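Local coordinates for protein 3-carboxy-cis,cis-muconate cycloisomerase (Acinetobacter calcoaceticus, PDB 1Q5N) that is a mostly helical, tetrameric cycloisomerase of the superfamily that also includes fumarase, aspartase and adenylosuccinate lyase, at residues A38-Q43 with A218-L223; I113-C118 with G322-E327; Q143-R148 with A444-A449; G249-M254 with A339-R344; H367-A372 with A394-A399. All coordinates share one frame; numbering follows the deposited sequence.

How the contacts relate
From the N terminus, helix 23-43 supplies the first half of contact 1, closed 175 residues later at the end of helix 210-221. Before that closure, helix 110-146 opens contact 2 near its start and contact 3 at its far end, so contact 1 crosses both. Contact 4 opens on helix 235-261 and closes on helix 323-351, which has already closed contact 2 near its own beginning; contacts 2 and 4 therefore cross. Contact 3 also crosses contact 2, and its closure on helix 438-447 encloses contacts 4 and 5. Contact 5 is local to the C-terminal helices. Contacts 1 and 2 touch through Leu221 and Thr116; contacts 1 and 5 lie about 74 Å apart, centre to centre.

Contact 1: residues A38-Q43 with A218-L223. Unlike the reference sequence in segment 38-43: Ala40 (reference Gln).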
# COMPACT_ATOMS: atom_id res chain seq x y z
N ALA A 38 18.30 -15.67 -32.48
CA ALA A 38 18.95 -15.88 -33.76
C ALA A 38 19.35 -17.34 -33.85
O ALA A 38 19.14 -17.98 -34.88
CB ALA A 38 20.17 -14.99 -33.88
N GLN A 39 19.90 -17.89 -32.77
CA GLN A 39 20.27 -19.28 -32.79
C GLN A 39 19.10 -20.22 -32.95
O GLN A 39 19.19 -21.19 -33.70
CB GLN A 39 21.01 -19.66 -31.53
CG GLN A 39 22.41 -19.12 -31.46
CD GLN A 39 23.15 -19.71 -30.26
OE1 GLN A 39 24.17 -20.40 -30.43
NE2 GLN A 39 22.65 -19.44 -29.03
N ALA A 40 18.01 -19.95 -32.24
CA ALA A 40 16.84 -20.82 -32.32
C ALA A 40 16.25 -20.78 -33.71
O ALA A 40 15.79 -21.80 -34.20
CB ALA A 40 15.80 -20.41 -31.30
N GLN A 41 16.27 -19.60 -34.32
CA GLN A 41 15.72 -19.44 -35.66
C GLN A 41 16.58 -20.13 -36.74
O GLN A 41 16.04 -20.75 -37.65
CB GLN A 41 15.52 -17.96 -36.01
CG GLN A 41 14.42 -17.35 -35.21
CD GLN A 41 14.27 -15.85 -35.43
OE1 GLN A 41 15.23 -15.16 -35.78
NE2 GLN A 41 13.06 -15.34 -35.19
N ALA A 42 17.90 -20.01 -36.62
CA ALA A 42 18.83 -20.65 -37.56
C ALA A 42 18.64 -22.16 -37.45
O ALA A 42 18.56 -22.87 -38.44
CB ALA A 42 20.29 -20.27 -37.24
N GLN A 43 18.55 -22.64 -36.24
CA GLN A 43 18.36 -24.05 -36.00
C GLN A 43 17.07 -24.68 -36.60
O GLN A 43 17.01 -25.90 -36.79
CB GLN A 43 18.45 -24.28 -34.49
CG GLN A 43 17.84 -25.54 -33.99
CD GLN A 43 17.94 -25.64 -32.49
OE1 GLN A 43 17.20 -26.41 -31.85
NE2 GLN A 43 18.87 -24.87 -31.91
N ALA A 218 13.05 -21.27 -26.06
CA ALA A 218 12.98 -21.63 -24.66
C ALA A 218 14.17 -22.53 -24.35
O ALA A 218 14.93 -22.29 -23.41
CB ALA A 218 11.66 -22.36 -24.38
N LYS A 219 14.34 -23.56 -25.17
CA LYS A 219 15.42 -24.54 -24.97
C LYS A 219 16.80 -23.91 -24.95
O LYS A 219 17.60 -24.22 -24.08
CB LYS A 219 15.33 -25.58 -26.06
CG LYS A 219 16.12 -26.82 -25.81
CD LYS A 219 15.54 -27.93 -26.69
CE LYS A 219 14.06 -28.18 -26.31
NZ LYS A 219 13.37 -29.11 -27.26
N GLN A 220 17.08 -23.00 -25.87
CA GLN A 220 18.38 -22.33 -25.91
C GLN A 220 18.70 -21.60 -24.60
O GLN A 220 19.86 -21.44 -24.25
CB GLN A 220 18.43 -21.25 -27.00
CG GLN A 220 18.61 -21.70 -28.42
CD GLN A 220 19.77 -22.65 -28.60
OE1 GLN A 220 19.59 -23.77 -29.08
NE2 GLN A 220 20.97 -22.21 -28.19
N LEU A 221 17.67 -21.10 -23.93
CA LEU A 221 17.87 -20.34 -22.72
C LEU A 221 17.63 -21.20 -21.50
O LEU A 221 17.82 -20.75 -20.38
CB LEU A 221 16.91 -19.14 -22.71
CG LEU A 221 17.11 -18.07 -23.76
CD1 LEU A 221 15.87 -17.20 -23.80
CD2 LEU A 221 18.35 -17.24 -23.43
N LYS A 222 17.19 -22.42 -21.74
CA LYS A 222 16.89 -23.35 -20.67
C LYS A 222 15.77 -22.82 -19.76
O LYS A 222 15.86 -22.92 -18.54
CB LYS A 222 18.16 -23.64 -19.84
CG LYS A 222 19.24 -24.43 -20.61
CD LYS A 222 20.59 -24.29 -19.90
CE LYS A 222 21.68 -25.21 -20.51
NZ LYS A 222 23.04 -24.99 -19.84
N LEU A 223 14.73 -22.25 -20.36
CA LEU A 223 13.58 -21.74 -19.63
C LEU A 223 12.42 -22.59 -20.04
O LEU A 223 12.50 -23.31 -21.04
CB LEU A 223 13.28 -20.28 -20.05
CG LEU A 223 14.32 -19.31 -19.51
CD1 LEU A 223 14.10 -17.90 -20.06
CD2 LEU A 223 14.26 -19.34 -17.97
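Gln43 and Gln220 make the polar join between helix 23-43 and the end of helix 210-221. Gln43 NE2 donates to Gln220 OE1 at 3.1 Å, with an N-H...O angle of 147°. The acceptor lies close to the amide plane of Gln43, whereas the donor sits above the carbonyl plane of Gln220, 42° out of it, so the bond does not follow a lone pair; the two amides are nearly perpendicular. Gln43 reaches over with an extended chain, while Gln220 bends at chi2 (-52°), which brings OE1 to Gln43 NE2. The amide of Gln39 also comes up to that of Gln220, but its orientation is uncertain.

The apolar component is small: Ala40 CB meets Gln220 CG at 4.2 Å. Alanine at this position differs from the reference sequence, which has glutamine. The same methyl also rests on Ala216 and Tyr217, one turn earlier on helix 210-221.

Backbone bonds finish that helix. Lys222, with positive phi, forms a Schellman motif: Leu223 N bonds to Ala218 O at 3.1 Å and Lys222 N to Lys219 O at 3.0 Å. Gln220 lies in the last turn, just before this end.

Across the two segments the chemistry amounts to a single hydrogen bond of moderate geometry at a partly exposed place, with the apolar share limited to Ala40 CB on Gln220 CG.

Contact 2: residues I113-C118 with G322-E327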
# COMPACT_ATOMS: atom_id res chain seq x y z
N ILE A 113 11.81 -9.29 -25.56
CA ILE A 113 13.17 -9.17 -25.10
C ILE A 113 13.23 -8.65 -23.63
O ILE A 113 14.03 -9.10 -22.83
CB ILE A 113 13.96 -8.20 -26.02
CG1 ILE A 113 13.93 -8.71 -27.47
CG2 ILE A 113 15.38 -8.03 -25.52
CD1 ILE A 113 14.38 -10.15 -27.66
N LEU A 114 12.38 -7.68 -23.30
CA LEU A 114 12.36 -7.12 -21.94
C LEU A 114 11.88 -8.16 -20.92
O LEU A 114 12.53 -8.33 -19.90
CB LEU A 114 11.49 -5.85 -21.92
CG LEU A 114 12.16 -4.73 -22.75
CD1 LEU A 114 11.21 -3.61 -22.95
CD2 LEU A 114 13.43 -4.23 -22.07
N ASP A 115 10.76 -8.86 -21.20
CA ASP A 115 10.28 -9.88 -20.26
C ASP A 115 11.25 -11.07 -20.15
O ASP A 115 11.42 -11.66 -19.05
CB ASP A 115 8.92 -10.45 -20.68
CG ASP A 115 7.77 -9.52 -20.38
OD1 ASP A 115 7.98 -8.45 -19.76
OD2 ASP A 115 6.65 -9.88 -20.78
N THR A 116 11.90 -11.44 -21.26
CA THR A 116 12.84 -12.54 -21.21
C THR A 116 14.06 -12.12 -20.37
O THR A 116 14.53 -12.88 -19.54
CB THR A 116 13.26 -13.06 -22.65
OG1 THR A 116 12.13 -13.67 -23.30
CG2 THR A 116 14.40 -14.07 -22.53
N ALA A 117 14.56 -10.91 -20.58
CA ALA A 117 15.73 -10.48 -19.79
C ALA A 117 15.29 -10.41 -18.30
O ALA A 117 16.06 -10.75 -17.38
CB ALA A 117 16.26 -9.13 -20.27
N CYS A 118 14.06 -9.96 -18.05
CA CYS A 118 13.57 -9.91 -16.67
C CYS A 118 13.59 -11.33 -16.04
O CYS A 118 14.08 -11.50 -14.92
CB CYS A 118 12.15 -9.34 -16.62
SG CYS A 118 11.45 -9.28 -14.93
N GLY A 322 1.30 1.96 -18.51
CA GLY A 322 1.47 2.29 -17.10
C GLY A 322 1.80 1.12 -16.16
O GLY A 322 2.86 1.11 -15.55
N ALA A 323 0.91 0.14 -16.08
CA ALA A 323 1.12 -1.02 -15.20
C ALA A 323 2.40 -1.77 -15.51
O ALA A 323 3.11 -2.18 -14.61
CB ALA A 323 -0.05 -2.00 -15.29
N TRP A 324 2.68 -1.99 -16.79
CA TRP A 324 3.89 -2.72 -17.17
C TRP A 324 5.15 -1.91 -16.87
O TRP A 324 6.15 -2.45 -16.35
CB TRP A 324 3.78 -3.11 -18.67
CG TRP A 324 5.02 -3.77 -19.24
CD1 TRP A 324 5.76 -4.79 -18.67
CD2 TRP A 324 5.62 -3.50 -20.50
NE1 TRP A 324 6.77 -5.16 -19.51
CE2 TRP A 324 6.71 -4.38 -20.64
CE3 TRP A 324 5.35 -2.59 -21.53
CZ2 TRP A 324 7.52 -4.38 -21.77
CZ3 TRP A 324 6.16 -2.59 -22.66
CH2 TRP A 324 7.24 -3.48 -22.77
N HIS A 325 5.12 -0.62 -17.20
CA HIS A 325 6.25 0.26 -16.91
C HIS A 325 6.60 0.25 -15.37
O HIS A 325 7.77 0.23 -15.00
CB HIS A 325 5.90 1.72 -17.34
CG HIS A 325 5.99 1.94 -18.82
ND1 HIS A 325 5.24 1.24 -19.74
CD2 HIS A 325 6.86 2.69 -19.55
CE1 HIS A 325 5.63 1.53 -20.96
NE2 HIS A 325 6.61 2.40 -20.88
N ALA A 326 5.58 0.23 -14.51
CA ALA A 326 5.80 0.28 -13.06
C ALA A 326 6.56 -0.94 -12.56
O ALA A 326 7.33 -0.83 -11.62
CB ALA A 326 4.47 0.41 -12.32
N GLU A 327 6.35 -2.09 -13.19
CA GLU A 327 7.06 -3.33 -12.80
C GLU A 327 8.57 -3.15 -12.92
O GLU A 327 9.34 -3.72 -12.14
CB GLU A 327 6.72 -4.53 -13.71
CG GLU A 327 5.28 -5.05 -13.75
CD GLU A 327 5.09 -6.08 -14.89
OE1 GLU A 327 6.10 -6.70 -15.35
OE2 GLU A 327 3.96 -6.28 -15.34
O HOH W 1 9.56 -6.38 -18.49
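Leu114 CD1 packs against the six-membered part of the Trp324 indole, 3.9 Å from CZ2 and 4.0 Å from CH2. CD1 is the methyl that touches, and the two side chains cross at about a right angle. Trp324 is swung across by placing CG anti to the backbone N (chi1 175°), which carries the long ring from helix 323-351 to helix 110-146, whose backbone stays 10.1 Å away between Asp115 CA and Trp324 CA. This is the close, apolar part of the contact; Met30 of helix 23-43 also packs on Leu114.

The polar side is less direct: the segments share no hydrogen bond there, and water mediates. Asp115 OD1 approaches Trp324 NE1 at 3.5 Å, with the carboxylate nearly perpendicular to the ring. A water links them, donating to Asp115 OD1 at 2.9 Å and accepting from Trp324 NE1 at 3.2 Å. Glu327 OE1 lies in the indole plane at the ring edge, 5.1 Å from Asp115 OD1. Asp115 OD2 is held by Gln195 and Gln111; Arg234 NH1 and NH2 pair with Asp115 OD2 and Glu327 OE1, which probably offsets the like charges.

Helix 323-351 starts here, with Gly322 at its N-cap, and His325 meets Trp157 of the third subunit. The two long helices belong to the central helical bundle characteristic of this superfamily.

Contact 3: residues Q143-R148 with A444-A449; sequences QAQTYR and AVLQEA
Leu446 is the residue of helix 438-447 that meets Gln145, in the last turn of helix 110-146, and Arg148, just beyond it. Ahead of it in the sequence, Ala444 and Val445 pack against Ala227 and Cys228 of the third subunit, so this turn also borders that subunit.

At Leu446 a single methyl carries the contact. CD1 lies 3.6 Å from Arg148 NH2 and 3.9 Å from Gln145 NE2, and as seen from it the two nitrogens stand about at right angles to each other. It reaches the guanidinium obliquely; the Gln145 side chain crosses Leu446 at about a right angle. Arg148 reaches Leu446 with CG placed between the backbone N and the carbonyl carbon (chi1 59°) and further bends at chi2 and chi3. Its two terminal nitrogens are bonded elsewhere: NH1 to Gln439 OE1 and NH2 in a salt bridge to Asp443 OD1, about one turn before Leu446. Gln145 also touches a crystal neighbour, so its position may owe something to the lattice.

After Leu446, Glu448 turns to another helix: its OE2 bonds to Ser175 OG of helix 166-191. Ala449, the last modelled residue, rests on Tyr137 and Leu141 of helix 110-146.

Between these two segments the contact is apolar carbon against polar nitrogen, and the named polar bonds of Arg148 go to residues outside them. Those bonds probably fix the guanidinium, and Leu446 CD1 packs against it obliquely.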
# COMPACT_ATOMS: atom_id res chain seq x y z
N GLN A 143 21.96 -23.32 15.76
CA GLN A 143 21.85 -22.51 16.97
C GLN A 143 20.70 -23.00 17.80
O GLN A 143 20.75 -22.95 19.01
CB GLN A 143 21.64 -21.04 16.58
CG GLN A 143 22.82 -20.51 15.82
CD GLN A 143 23.94 -20.02 16.73
OE1 GLN A 143 24.34 -20.71 17.69
NE2 GLN A 143 24.44 -18.81 16.45
N ALA A 144 19.64 -23.47 17.15
CA ALA A 144 18.50 -23.95 17.91
C ALA A 144 18.91 -25.10 18.82
O ALA A 144 18.43 -25.23 19.96
CB ALA A 144 17.37 -24.41 16.98
N GLN A 145 19.78 -25.95 18.28
CA GLN A 145 20.32 -27.12 18.97
C GLN A 145 21.25 -26.68 20.12
O GLN A 145 21.15 -27.16 21.23
CB GLN A 145 21.09 -27.96 17.93
CG GLN A 145 21.66 -29.31 18.35
CD GLN A 145 21.89 -30.21 17.10
OE1 GLN A 145 22.65 -29.86 16.16
NE2 GLN A 145 21.20 -31.36 17.07
N THR A 146 22.15 -25.75 19.83
CA THR A 146 23.07 -25.25 20.82
C THR A 146 22.36 -24.66 22.06
O THR A 146 22.84 -24.81 23.20
CB THR A 146 23.97 -24.17 20.22
OG1 THR A 146 24.68 -24.70 19.11
CG2 THR A 146 24.98 -23.71 21.19
N TYR A 147 21.20 -24.03 21.86
CA TYR A 147 20.49 -23.34 22.95
C TYR A 147 19.13 -23.89 23.25
O TYR A 147 18.28 -23.19 23.82
CB TYR A 147 20.34 -21.85 22.59
CG TYR A 147 21.66 -21.13 22.42
CD1 TYR A 147 22.45 -20.81 23.53
CD2 TYR A 147 22.12 -20.77 21.16
CE1 TYR A 147 23.68 -20.13 23.39
CE2 TYR A 147 23.36 -20.09 21.01
CZ TYR A 147 24.11 -19.78 22.13
OH TYR A 147 25.32 -19.13 22.01
N ARG A 148 18.88 -25.14 22.89
CA ARG A 148 17.57 -25.69 23.15
C ARG A 148 17.21 -25.71 24.65
O ARG A 148 16.04 -25.81 25.01
CB ARG A 148 17.44 -27.09 22.53
CG ARG A 148 18.46 -28.15 23.00
CD ARG A 148 17.70 -29.47 23.13
NE ARG A 148 17.70 -30.20 21.89
CZ ARG A 148 16.68 -30.89 21.37
NH1 ARG A 148 15.48 -31.00 21.94
NH2 ARG A 148 16.91 -31.55 20.25
N ALA A 444 10.99 -32.01 16.49
CA ALA A 444 10.15 -32.08 15.31
C ALA A 444 10.74 -31.19 14.21
O ALA A 444 10.83 -31.65 13.06
CB ALA A 444 8.70 -31.70 15.64
N VAL A 445 11.20 -29.95 14.52
CA VAL A 445 11.76 -29.18 13.42
C VAL A 445 13.13 -29.65 12.98
O VAL A 445 13.47 -29.45 11.82
CB VAL A 445 11.76 -27.61 13.61
CG1 VAL A 445 10.84 -27.20 14.71
CG2 VAL A 445 13.14 -27.08 13.69
N LEU A 446 13.90 -30.24 13.89
CA LEU A 446 15.22 -30.78 13.51
C LEU A 446 15.02 -31.98 12.57
O LEU A 446 15.85 -32.25 11.72
CB LEU A 446 16.02 -31.21 14.74
CG LEU A 446 16.62 -30.08 15.58
CD1 LEU A 446 17.37 -30.67 16.76
CD2 LEU A 446 17.53 -29.24 14.76
N GLN A 447 13.93 -32.70 12.71
CA GLN A 447 13.64 -33.82 11.80
C GLN A 447 13.14 -33.43 10.40
O GLN A 447 13.54 -34.06 9.43
CB GLN A 447 12.60 -34.76 12.38
CG GLN A 447 13.16 -35.78 13.31
CD GLN A 447 12.07 -36.72 13.80
OE1 GLN A 447 11.48 -37.49 12.99
NE2 GLN A 447 11.77 -36.67 15.12
N GLU A 448 12.26 -32.42 10.28
CA GLU A 448 11.78 -32.07 8.95
C GLU A 448 12.96 -31.69 8.06
O GLU A 448 12.80 -31.53 6.86
CB GLU A 448 10.67 -30.98 8.95
CG GLU A 448 10.88 -29.70 9.75
CD GLU A 448 9.86 -28.54 9.43
OE1 GLU A 448 8.71 -28.80 8.99
OE2 GLU A 448 10.21 -27.36 9.66
N ALA A 449 14.15 -31.62 8.65
CA ALA A 449 15.39 -31.29 7.93
C ALA A 449 16.13 -32.46 7.24
O ALA A 449 16.92 -32.10 6.35
CB ALA A 449 16.34 -30.58 8.87

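Contact 4: residues G249-M254 with A339-R344; sequences GNVGKM and AGALER
Val251, Ala341 and Leu342 meet without any flat group between them; the nearby planar group, the guanidinium of Arg344 on helix 323-351, stays clear of segment 249-254 and has Gly340 CA in its plane at one edge. Arg344 NH1 makes a weak and doubtful bond back to Gly340 O, while NH2 reaches the carbonyls of Ser10 and Tyr13.

The setting is the central helical bundle of the superfamily. Segments 249-254 and 339-344, on helices 235-261 and 323-351, run in the same general direction near the centre of the chain; their nearest CA atoms, those of Val251 and Leu342, are 7.1 Å apart. Val251 carries the contact from its helix, and its two methyls divide the work. One branch, CG2, stands between the backbone N and the carbonyl carbon and meets the methyl of Ala341; CG1, beside the backbone N, turns to Leu342. The latter leaves its helix away from the valine, but its outer end returns to cross it at about a right angle.

Phe177 of helix 166-191 and Val295 of helix 290-311 also pack on Val251, and Val129 and Val133 of helix 110-146 cover Leu342. Lys253 NZ pairs with Asp257 and bonds to the carbonyls of Gln315 and His317 of the third subunit. In the apolar seam, Val251 CG2 lies 3.8 Å from Ala341 CB, and Val251 CG1 4.1 Å from Leu342 CD2.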
# COMPACT_ATOMS: atom_id res chain seq x y z
N GLY A 249 9.12 -10.60 5.27
CA GLY A 249 8.33 -10.54 6.49
C GLY A 249 8.91 -11.48 7.58
O GLY A 249 8.90 -11.11 8.76
N ASN A 250 9.41 -12.67 7.22
CA ASN A 250 9.98 -13.59 8.23
C ASN A 250 11.21 -12.97 8.92
O ASN A 250 11.35 -13.08 10.15
CB ASN A 250 10.44 -14.95 7.64
CG ASN A 250 9.29 -15.83 7.18
OD1 ASN A 250 8.27 -15.98 7.88
ND2 ASN A 250 9.45 -16.45 6.02
N VAL A 251 12.11 -12.33 8.17
CA VAL A 251 13.30 -11.81 8.86
C VAL A 251 12.98 -10.49 9.56
O VAL A 251 13.67 -10.08 10.52
CB VAL A 251 14.55 -11.71 7.90
CG1 VAL A 251 14.88 -13.12 7.35
CG2 VAL A 251 14.30 -10.74 6.74
N GLY A 252 11.91 -9.83 9.09
CA GLY A 252 11.44 -8.59 9.72
C GLY A 252 11.00 -8.99 11.14
O GLY A 252 11.33 -8.33 12.11
N LYS A 253 10.26 -10.10 11.25
CA LYS A 253 9.80 -10.54 12.56
C LYS A 253 10.98 -10.89 13.48
O LYS A 253 10.96 -10.57 14.68
CB LYS A 253 8.84 -11.76 12.39
CG LYS A 253 8.25 -12.29 13.72
CD LYS A 253 9.16 -13.32 14.43
CE LYS A 253 8.46 -13.95 15.64
NZ LYS A 253 8.07 -12.95 16.70
N MET A 254 12.03 -11.51 12.91
CA MET A 254 13.22 -11.87 13.67
C MET A 254 13.96 -10.58 14.14
O MET A 254 14.37 -10.49 15.29
CB MET A 254 14.12 -12.73 12.80
CG MET A 254 13.44 -14.06 12.40
SD MET A 254 14.44 -14.86 11.15
CE MET A 254 15.99 -15.18 12.06
N ALA A 339 17.24 -9.65 -0.56
CA ALA A 339 18.60 -10.21 -0.52
C ALA A 339 19.39 -9.40 0.52
O ALA A 339 20.16 -9.96 1.30
CB ALA A 339 19.26 -10.12 -1.94
N GLY A 340 19.19 -8.07 0.54
CA GLY A 340 19.87 -7.26 1.57
C GLY A 340 19.43 -7.65 2.99
O GLY A 340 20.24 -7.82 3.91
N ALA A 341 18.14 -7.85 3.19
CA ALA A 341 17.66 -8.20 4.52
C ALA A 341 18.16 -9.60 4.93
O ALA A 341 18.47 -9.83 6.09
CB ALA A 341 16.06 -8.14 4.59
N LEU A 342 18.21 -10.52 3.98
CA LEU A 342 18.70 -11.88 4.23
C LEU A 342 20.17 -11.83 4.58
O LEU A 342 20.62 -12.51 5.51
CB LEU A 342 18.52 -12.76 3.00
CG LEU A 342 17.12 -13.24 2.83
CD1 LEU A 342 16.95 -13.88 1.48
CD2 LEU A 342 16.86 -14.22 3.97
N GLU A 343 20.94 -11.03 3.85
CA GLU A 343 22.35 -10.98 4.16
C GLU A 343 22.62 -10.48 5.60
O GLU A 343 23.46 -11.05 6.30
CB GLU A 343 23.08 -10.10 3.14
CG GLU A 343 24.45 -9.65 3.60
CD GLU A 343 25.25 -9.07 2.47
OE1 GLU A 343 25.91 -9.86 1.75
OE2 GLU A 343 25.19 -7.82 2.28
N ARG A 344 21.95 -9.41 6.06
CA ARG A 344 22.16 -8.94 7.42
C ARG A 344 21.62 -9.95 8.46
O ARG A 344 22.24 -10.19 9.49
CB ARG A 344 21.54 -7.56 7.56
CG ARG A 344 22.50 -6.58 6.98
CD ARG A 344 21.82 -5.39 6.52
NE ARG A 344 22.65 -4.70 5.54
CZ ARG A 344 22.49 -4.79 4.22
NH1 ARG A 344 21.52 -5.54 3.69
NH2 ARG A 344 23.30 -4.13 3.41

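Contact 5: residues H367-A372 with A394-A399; sequences HGLIMA and AACKTA
Cys396 meets Leu369 and Ala372 with both atoms of its short side chain. CB lies 4.0 Å from Leu369 CD2. One bond further, SG is placed anti to the carbonyl carbon (chi1 -70°), which brings it against two methyls, roughly at right angles to each other: Leu369 CD2 at 4.0 Å and Ala372 CB, also at 4.0 Å. The leucine thus covers CB and sulfur with the same branch, whereas the alanine meets only the tip.

The 367-372 segment brings these two methyls together by turning. Residues 369-371 form a 3-10 segment leading into helix 372-383, with Met371 N bonded to Gly368 O and Ala372 N to Leu369 O. On helix 385-402, Leu406, Ile409 and Ile410 of helix 406-410 pack on Ala395. Thr398 OG1 donates to Ala394 O at 2.9 Å, and Thr398 N reaches that oxygen from the other face of its plane.

The contact joins the turn before helix 372-383 to helix 385-402, which follows that helix in the C-terminal region. Its chemistry is wholly apolar: a thiol touched by two methyls, where van der Waals packing, without a directional bond between the segments, joins them at the surface.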
# COMPACT_ATOMS: atom_id res chain seq x y z
N HIS A 367 9.64 -11.92 40.77
CA HIS A 367 9.82 -12.63 42.03
C HIS A 367 8.91 -13.84 42.18
O HIS A 367 8.18 -13.95 43.16
CB HIS A 367 9.59 -11.66 43.20
CG HIS A 367 10.22 -10.31 42.96
ND1 HIS A 367 11.59 -10.13 42.87
CD2 HIS A 367 9.66 -9.10 42.72
CE1 HIS A 367 11.85 -8.87 42.58
NE2 HIS A 367 10.69 -8.22 42.48
N GLY A 368 8.94 -14.73 41.19
CA GLY A 368 8.19 -15.95 41.24
C GLY A 368 6.74 -15.88 40.83
O GLY A 368 6.11 -16.93 40.70
N LEU A 369 6.20 -14.68 40.64
CA LEU A 369 4.79 -14.60 40.23
C LEU A 369 4.50 -15.34 38.91
O LEU A 369 3.42 -15.92 38.77
CB LEU A 369 4.33 -13.13 40.16
CG LEU A 369 4.24 -12.45 41.55
CD1 LEU A 369 4.03 -10.95 41.41
CD2 LEU A 369 3.10 -13.07 42.33
N ILE A 370 5.43 -15.33 37.95
CA ILE A 370 5.20 -16.04 36.69
C ILE A 370 5.12 -17.57 36.87
O ILE A 370 4.66 -18.27 35.96
CB ILE A 370 6.28 -15.67 35.58
CG1 ILE A 370 7.72 -15.78 36.09
CG2 ILE A 370 6.07 -14.23 35.08
CD1 ILE A 370 8.37 -17.14 35.91
N MET A 371 5.54 -18.10 38.03
CA MET A 371 5.48 -19.54 38.28
C MET A 371 4.19 -19.94 38.99
O MET A 371 3.99 -21.10 39.34
CB MET A 371 6.69 -20.01 39.11
CG MET A 371 8.04 -19.78 38.43
SD MET A 371 8.08 -20.70 36.84
CE MET A 371 8.00 -22.35 37.41
N ALA A 372 3.30 -18.98 39.17
CA ALA A 372 2.06 -19.25 39.89
C ALA A 372 1.25 -20.39 39.32
O ALA A 372 0.71 -21.23 40.06
CB ALA A 372 1.20 -18.00 39.93
N ALA A 394 -4.29 -16.52 46.98
CA ALA A 394 -4.13 -15.82 48.25
C ALA A 394 -2.62 -15.59 48.51
O ALA A 394 -2.21 -14.55 49.06
CB ALA A 394 -4.76 -16.66 49.39
N ALA A 395 -1.79 -16.56 48.11
CA ALA A 395 -0.33 -16.44 48.29
C ALA A 395 0.24 -15.31 47.42
O ALA A 395 1.19 -14.61 47.83
CB ALA A 395 0.34 -17.76 47.95
N CYS A 396 -0.32 -15.13 46.22
CA CYS A 396 0.18 -14.07 45.33
C CYS A 396 -0.12 -12.71 45.95
O CYS A 396 0.73 -11.83 45.92
CB CYS A 396 -0.46 -14.16 43.92
SG CYS A 396 0.11 -15.60 42.92
N LYS A 397 -1.33 -12.56 46.51
CA LYS A 397 -1.74 -11.32 47.19
C LYS A 397 -0.80 -11.00 48.36
O LYS A 397 -0.39 -9.86 48.56
CB LYS A 397 -3.16 -11.48 47.76
CG LYS A 397 -4.26 -11.10 46.82
CD LYS A 397 -5.57 -11.42 47.47
CE LYS A 397 -6.69 -10.96 46.58
NZ LYS A 397 -8.04 -11.34 47.15
N THR A 398 -0.49 -12.04 49.13
CA THR A 398 0.38 -11.88 50.27
C THR A 398 1.78 -11.52 49.82
O THR A 398 2.39 -10.61 50.40
CB THR A 398 0.43 -13.16 51.12
OG1 THR A 398 -0.90 -13.55 51.49
CG2 THR A 398 1.21 -12.91 52.38
N ALA A 399 2.28 -12.23 48.80
CA ALA A 399 3.63 -11.99 48.30
C ALA A 399 3.72 -10.56 47.76
O ALA A 399 4.74 -9.91 47.90
CB ALA A 399 3.98 -13.01 47.21